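Local coordinates for protein nigritoxine (Vibrio nigripulchritudo, PDB 5M41) that acts as a bacterial toxin that targets crustaceans and insects, and binds a magnesium ion, at residues A[330-335]-A[439-444]; A[360-365]-A[420-425]; A[393-398]-A[407-412]. All blocks are in the same frame, centred on the assembly; numbering follows the deposited sequence.

From the N terminus, the chain first lays down strand 328-336, whose 330-335 portion is met 104 residues later by 439-444; contact 1 thereby closes the widest loop. Inside it, contact 2 joins strand 359-363 to the loop 420-425, and inside that, contact 3 pairs the end of helix 386-396 with helix 406-415 across a short connection. The three are therefore nested, and none crosses another. The three also touch in space: T365 of contact 2 hydrogen-bonds Q442 and A335 of contact 1, I409 of contact 3 packs on I362 and A363, and A396 meets A335. Together they tie one curled antiparallel sheet to two helices and two loops.

Contact 1 of 3, residues A[330-335]-A[439-444]; sequences SLSLAA and PTAQTK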
# COMPACT_ATOMS: atom_id res chain seq x y z
N SER A 330 2.95 -9.05 -6.02
CA SER A 330 2.46 -7.82 -5.45
C SER A 330 3.48 -6.77 -5.86
O SER A 330 4.66 -6.86 -5.48
CB SER A 330 2.40 -7.93 -3.93
OG SER A 330 2.17 -6.66 -3.34
N LEU A 331 3.06 -5.81 -6.67
CA LEU A 331 3.89 -4.65 -6.90
C LEU A 331 3.52 -3.61 -5.85
O LEU A 331 2.43 -3.01 -5.90
CB LEU A 331 3.73 -4.12 -8.33
CG LEU A 331 4.19 -2.70 -8.69
CD1 LEU A 331 5.68 -2.49 -8.47
CD2 LEU A 331 3.83 -2.40 -10.13
N SER A 332 4.41 -3.42 -4.88
CA SER A 332 4.18 -2.47 -3.80
C SER A 332 4.70 -1.11 -4.18
O SER A 332 5.83 -0.99 -4.62
CB SER A 332 4.91 -2.91 -2.51
OG SER A 332 4.30 -4.06 -1.94
N LEU A 333 3.87 -0.09 -4.00
CA LEU A 333 4.32 1.28 -4.13
C LEU A 333 4.12 1.87 -2.75
O LEU A 333 2.98 2.10 -2.31
CB LEU A 333 3.50 1.99 -5.20
CG LEU A 333 3.61 1.36 -6.60
CD1 LEU A 333 2.53 1.92 -7.51
CD2 LEU A 333 4.99 1.61 -7.20
N ALA A 334 5.23 2.05 -2.05
CA ALA A 334 5.22 2.42 -0.65
C ALA A 334 5.85 3.77 -0.49
O ALA A 334 6.98 3.97 -0.92
CB ALA A 334 5.96 1.39 0.19
N ALA A 335 5.14 4.69 0.15
CA ALA A 335 5.70 5.97 0.52
C ALA A 335 6.86 5.74 1.49
O ALA A 335 6.91 4.75 2.24
CB ALA A 335 4.65 6.84 1.15
N PRO A 439 -3.30 -9.90 2.90
CA PRO A 439 -2.68 -8.79 3.63
C PRO A 439 -1.70 -8.01 2.75
O PRO A 439 -1.18 -8.54 1.76
CB PRO A 439 -1.91 -9.48 4.77
CG PRO A 439 -2.58 -10.80 4.93
CD PRO A 439 -3.07 -11.19 3.56
N THR A 440 -1.47 -6.76 3.11
CA THR A 440 -0.50 -5.95 2.40
C THR A 440 0.92 -6.50 2.60
O THR A 440 1.22 -7.13 3.61
CB THR A 440 -0.55 -4.47 2.82
OG1 THR A 440 0.41 -3.74 2.04
CG2 THR A 440 -0.25 -4.31 4.33
N ALA A 441 1.76 -6.32 1.59
CA ALA A 441 3.15 -6.66 1.73
C ALA A 441 3.89 -5.58 2.52
O ALA A 441 4.98 -5.84 3.01
CB ALA A 441 3.79 -6.81 0.37
N GLN A 442 3.29 -4.39 2.66
CA GLN A 442 3.96 -3.24 3.33
C GLN A 442 3.93 -3.38 4.86
O GLN A 442 3.25 -2.65 5.56
CB GLN A 442 3.36 -1.92 2.86
CG GLN A 442 3.54 -1.78 1.34
CD GLN A 442 3.00 -0.49 0.75
OE1 GLN A 442 2.98 0.57 1.41
NE2 GLN A 442 2.60 -0.56 -0.50
N THR A 443 4.64 -4.39 5.35
CA THR A 443 4.70 -4.67 6.77
C THR A 443 5.84 -3.87 7.43
O THR A 443 6.62 -3.16 6.76
CB THR A 443 4.98 -6.16 7.01
OG1 THR A 443 6.21 -6.48 6.36
CG2 THR A 443 3.85 -7.07 6.45
N LYS A 444 5.92 -4.03 8.75
CA LYS A 444 7.03 -3.51 9.55
C LYS A 444 8.36 -3.96 8.96
O LYS A 444 9.22 -3.13 8.70
CB LYS A 444 6.88 -4.01 10.99
CG LYS A 444 7.78 -3.32 12.01
CD LYS A 444 7.90 -4.18 13.26
CE LYS A 444 8.07 -3.35 14.52
NZ LYS A 444 9.10 -2.29 14.36
O HOH W 1 0.47 -6.88 -1.23
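The Q442 side chain reaches strand 330-335 because its CG stands opposite the carbonyl carbon (chi1 -60°) and the chain then runs straight (chi2 -179°), setting the amide against L333 and A334. The evidence for a polar link is modest: NE2 lies 3.2 Å from L333 O, with an N-H...O angle of 142°, so this bond is weak. The amide oxygen end packs beside the A334 methyl, OE1 to CB being 3.3 Å. Both amide atoms have further partners, OE1 with T365 OG1 and NE2 with D368 OD1, which together fix the rotation of the group. One residue earlier in the loop, the A441 methyl touches S332 OG at 3.6 Å, while S332 OG bonds D368 OD1. D368 OD2 bonds both A441 N and T440 OG1, so one carboxylate joins strand and loop. A water 2.7 Å from S330 OG accepts a weak bond from A441 N. T440 OG1 receives Q442 N at 3.0 Å, an ST turn, and Q442 centres an inverse gamma turn. T443 caps helix 444-457, whose F446 packs on S332 and A334 and F447 on A334 and Q442, while strand 328-336 lies between strands 340-348 and 366-370, with L333 reaching helix 386-396.

Contact 2 of 3, residues A[360-365]-A[420-425]; sequences ISIAET and APLPTR
The P423 ring meets I360 through its CB-CG side, not the side with the ring nitrogen: these two carbons lie against I360 CB, CG1 and CG2, the side chains crossing obliquely, and I413 of helix 406-415 is a further neighbour of the ring. The site is the outer strand of a beta hairpin, 359-363 with 366-370, in a curled antiparallel sheet; the irregular segment 420-425 runs by its start. The tightest apolar approach in the pair is I360 CG1 to P423 CB, 3.7 Å.

Backbone evidence follows at the next two loop residues. I360 N donates to T424 O at 3.0 Å, nearly straight at 164°; the donor sits 23° off the carbonyl plane. The carbonyl oxygen of the same residue, I360 O, takes a CA-H...O contact from R425 CA at 3.3 Å, and R425 CG lies near the same oxygen. A water donates to I360 O (2.8 Å) and also to P423 O. The water thus bridges I360 O and P423 O, and I360 O receives the R425 CA-H as well.

R425 bends at its third torsion (chi3 80°), and its NE gives a hydrogen bond to a second water at 3.2 Å. That water also lies 2.7 Å from S361 OG, linking the guanidinium to the strand. Farther out, NH1 bonds V273 O. S361 itself pairs through its backbone with D368 of strand 366-370. Toward helix 406-415, whose I409 and I413 touch I362, I362 and L422 cross at about a right angle, with CD1 of I362 4.0 Å from CD2 of L422.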
# COMPACT_ATOMS: atom_id res chain seq x y z
N ILE A 360 -6.31 -4.58 -5.63
CA ILE A 360 -5.55 -3.45 -5.09
C ILE A 360 -5.69 -3.53 -3.59
O ILE A 360 -6.79 -3.67 -3.08
CB ILE A 360 -6.10 -2.08 -5.61
CG1 ILE A 360 -6.20 -2.06 -7.15
CG2 ILE A 360 -5.25 -0.92 -5.11
CD1 ILE A 360 -4.87 -2.23 -7.89
N SER A 361 -4.56 -3.48 -2.88
CA SER A 361 -4.58 -3.38 -1.43
C SER A 361 -4.10 -2.00 -1.05
O SER A 361 -3.15 -1.48 -1.63
CB SER A 361 -3.67 -4.42 -0.79
OG SER A 361 -4.03 -5.73 -1.20
N ILE A 362 -4.74 -1.41 -0.06
CA ILE A 362 -4.38 -0.07 0.39
C ILE A 362 -3.82 -0.22 1.81
O ILE A 362 -4.47 -0.78 2.68
CB ILE A 362 -5.61 0.88 0.32
CG1 ILE A 362 -5.99 1.15 -1.15
CG2 ILE A 362 -5.29 2.22 1.02
CD1 ILE A 362 -7.36 1.80 -1.32
N ALA A 363 -2.58 0.23 2.00
CA ALA A 363 -1.94 0.20 3.29
C ALA A 363 -1.93 1.63 3.82
O ALA A 363 -2.27 2.55 3.07
CB ALA A 363 -0.51 -0.32 3.16
N GLU A 364 -1.54 1.83 5.08
CA GLU A 364 -1.38 3.18 5.62
C GLU A 364 -0.24 3.90 4.88
O GLU A 364 -0.19 5.14 4.85
CB GLU A 364 -1.10 3.17 7.14
CG GLU A 364 -2.16 2.50 8.03
CD GLU A 364 -3.46 3.30 8.21
OE1 GLU A 364 -3.67 4.35 7.54
OE2 GLU A 364 -4.31 2.88 9.05
N THR A 365 0.66 3.12 4.28
CA THR A 365 1.88 3.64 3.68
C THR A 365 1.86 3.65 2.15
O THR A 365 2.83 4.09 1.53
CB THR A 365 3.09 2.82 4.12
OG1 THR A 365 2.82 1.45 3.87
CG2 THR A 365 3.40 3.03 5.63
N ALA A 420 -16.54 6.72 -6.54
CA ALA A 420 -16.82 5.29 -6.73
C ALA A 420 -16.46 4.47 -5.48
O ALA A 420 -16.12 5.05 -4.44
CB ALA A 420 -16.08 4.77 -7.96
N PRO A 421 -16.57 3.13 -5.56
CA PRO A 421 -16.13 2.35 -4.41
C PRO A 421 -14.60 2.25 -4.43
O PRO A 421 -13.97 2.63 -5.41
CB PRO A 421 -16.76 0.98 -4.64
CG PRO A 421 -16.83 0.86 -6.13
CD PRO A 421 -17.09 2.26 -6.64
N LEU A 422 -14.02 1.79 -3.34
CA LEU A 422 -12.59 1.48 -3.35
C LEU A 422 -12.38 0.25 -4.25
O LEU A 422 -13.26 -0.61 -4.32
CB LEU A 422 -12.10 1.25 -1.93
CG LEU A 422 -12.00 2.52 -1.07
CD1 LEU A 422 -11.72 2.19 0.39
CD2 LEU A 422 -10.95 3.48 -1.60
N PRO A 423 -11.24 0.20 -4.98
CA PRO A 423 -10.98 -0.99 -5.79
C PRO A 423 -11.05 -2.29 -4.98
O PRO A 423 -10.73 -2.33 -3.80
CB PRO A 423 -9.57 -0.74 -6.36
CG PRO A 423 -8.99 0.35 -5.52
CD PRO A 423 -10.14 1.18 -5.05
N THR A 424 -11.53 -3.36 -5.61
CA THR A 424 -11.62 -4.67 -4.96
C THR A 424 -10.21 -5.21 -4.60
O THR A 424 -9.27 -5.16 -5.41
CB THR A 424 -12.37 -5.63 -5.91
OG1 THR A 424 -13.63 -5.05 -6.18
CG2 THR A 424 -12.61 -7.02 -5.29
N ARG A 425 -10.10 -5.73 -3.38
CA ARG A 425 -8.86 -6.29 -2.83
C ARG A 425 -8.59 -7.69 -3.36
O ARG A 425 -9.53 -8.41 -3.70
CB ARG A 425 -9.00 -6.37 -1.31
CG ARG A 425 -9.07 -4.99 -0.64
CD ARG A 425 -9.63 -5.08 0.76
NE ARG A 425 -8.61 -5.53 1.70
CZ ARG A 425 -8.83 -5.86 2.98
NH1 ARG A 425 -10.07 -5.80 3.48
NH2 ARG A 425 -7.82 -6.25 3.76
O HOH W 2 -8.49 -1.59 -2.35
O HOH W 3 -5.96 -6.71 0.47

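Contact 3 of 3, residues A[393-398]-A[407-412]; sequences VSVASS and SKIGNA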
# COMPACT_ATOMS: atom_id res chain seq x y z
N VAL A 393 0.94 9.19 -5.51
CA VAL A 393 2.04 10.12 -5.64
C VAL A 393 1.63 11.51 -5.10
O VAL A 393 2.38 12.14 -4.36
CB VAL A 393 2.56 10.24 -7.09
CG1 VAL A 393 3.41 11.49 -7.26
CG2 VAL A 393 3.37 9.02 -7.47
N SER A 394 0.43 11.96 -5.43
CA SER A 394 -0.01 13.27 -4.94
C SER A 394 -0.04 13.37 -3.41
O SER A 394 0.19 14.44 -2.86
CB SER A 394 -1.36 13.69 -5.51
OG SER A 394 -2.42 12.93 -4.93
N VAL A 395 -0.33 12.26 -2.72
CA VAL A 395 -0.33 12.32 -1.25
C VAL A 395 1.01 11.90 -0.62
O VAL A 395 1.30 12.28 0.51
CB VAL A 395 -1.53 11.58 -0.60
CG1 VAL A 395 -2.86 12.23 -1.00
CG2 VAL A 395 -1.52 10.10 -0.94
N ALA A 396 1.83 11.14 -1.35
CA ALA A 396 3.19 10.83 -0.86
C ALA A 396 4.15 12.00 -1.12
O ALA A 396 5.17 12.14 -0.45
CB ALA A 396 3.74 9.57 -1.50
N SER A 397 3.77 12.82 -2.09
CA SER A 397 4.52 13.94 -2.61
C SER A 397 5.50 14.65 -1.66
O SER A 397 6.67 14.88 -2.00
CB SER A 397 3.54 14.98 -3.15
OG SER A 397 4.23 16.16 -3.40
N SER A 398 5.01 15.02 -0.49
CA SER A 398 5.83 15.77 0.42
C SER A 398 5.50 15.34 1.85
O SER A 398 5.36 16.18 2.75
CB SER A 398 5.57 17.26 0.22
OG SER A 398 4.20 17.51 0.48
N SER A 407 -7.13 6.45 4.58
CA SER A 407 -8.19 7.33 4.16
C SER A 407 -7.74 8.34 3.08
O SER A 407 -8.38 8.44 2.04
CB SER A 407 -8.78 8.03 5.39
OG SER A 407 -9.46 9.20 5.01
N LYS A 408 -6.64 9.05 3.31
CA LYS A 408 -6.06 9.93 2.28
C LYS A 408 -5.71 9.19 0.99
O LYS A 408 -5.98 9.68 -0.10
CB LYS A 408 -4.80 10.64 2.80
CG LYS A 408 -5.05 11.99 3.47
CD LYS A 408 -3.73 12.57 3.96
CE LYS A 408 -3.87 13.97 4.53
NZ LYS A 408 -4.57 13.97 5.83
N ILE A 409 -5.11 8.01 1.10
CA ILE A 409 -4.79 7.25 -0.10
C ILE A 409 -6.07 6.87 -0.84
O ILE A 409 -6.20 7.10 -2.05
CB ILE A 409 -3.91 6.02 0.19
CG1 ILE A 409 -2.52 6.48 0.67
CG2 ILE A 409 -3.80 5.17 -1.04
CD1 ILE A 409 -1.73 5.44 1.45
N GLY A 410 -7.04 6.30 -0.11
CA GLY A 410 -8.31 5.91 -0.73
C GLY A 410 -9.00 7.06 -1.45
O GLY A 410 -9.48 6.90 -2.58
N ASN A 411 -9.04 8.22 -0.80
CA ASN A 411 -9.63 9.44 -1.37
C ASN A 411 -8.90 9.94 -2.61
O ASN A 411 -9.53 10.41 -3.56
CB ASN A 411 -9.68 10.56 -0.33
CG ASN A 411 -10.61 10.25 0.82
OD1 ASN A 411 -11.36 9.27 0.79
ND2 ASN A 411 -10.57 11.09 1.85
N ALA A 412 -7.57 9.84 -2.62
CA ALA A 412 -6.81 10.30 -3.77
C ALA A 412 -7.03 9.38 -4.97
O ALA A 412 -7.03 9.83 -6.12
CB ALA A 412 -5.33 10.41 -3.41
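The last turn of helix 386-396 comes beside helix 406-415 with the CA atoms of V395 and I409 6.8 Å apart, the nearest pair of the two segments, in a helix-loop-helix unit. V395 carries the contact and splits its two methyls between different partners. With CG1 opposite the carbonyl carbon (chi1 -63°), that branch lies 3.9 Å from A412 CB and close to K408 O. CG2 meets I409 CG1 at 4.1 Å, the two side chains crossing at about a right angle. K408 and A412 are one helical turn apart, as the bond from A412 N to K408 O (3.0 Å) confirms, so the CG1 methyl rests against the flank of that turn. S394 adds a looser touch, its OG 4.1 Å from A412 CB, while the hydroxyl is committed to G391 O in its own helix. The K408 chain leads away from V395, and NZ forms a salt bridge with D617. The contact is mainly apolar packing, carried by V395 with I409 and A412. Around it, P404 of the connecting loop also touches V395; V393 packs on helix 302-319 and, with A396, on I341 of strand 340-348.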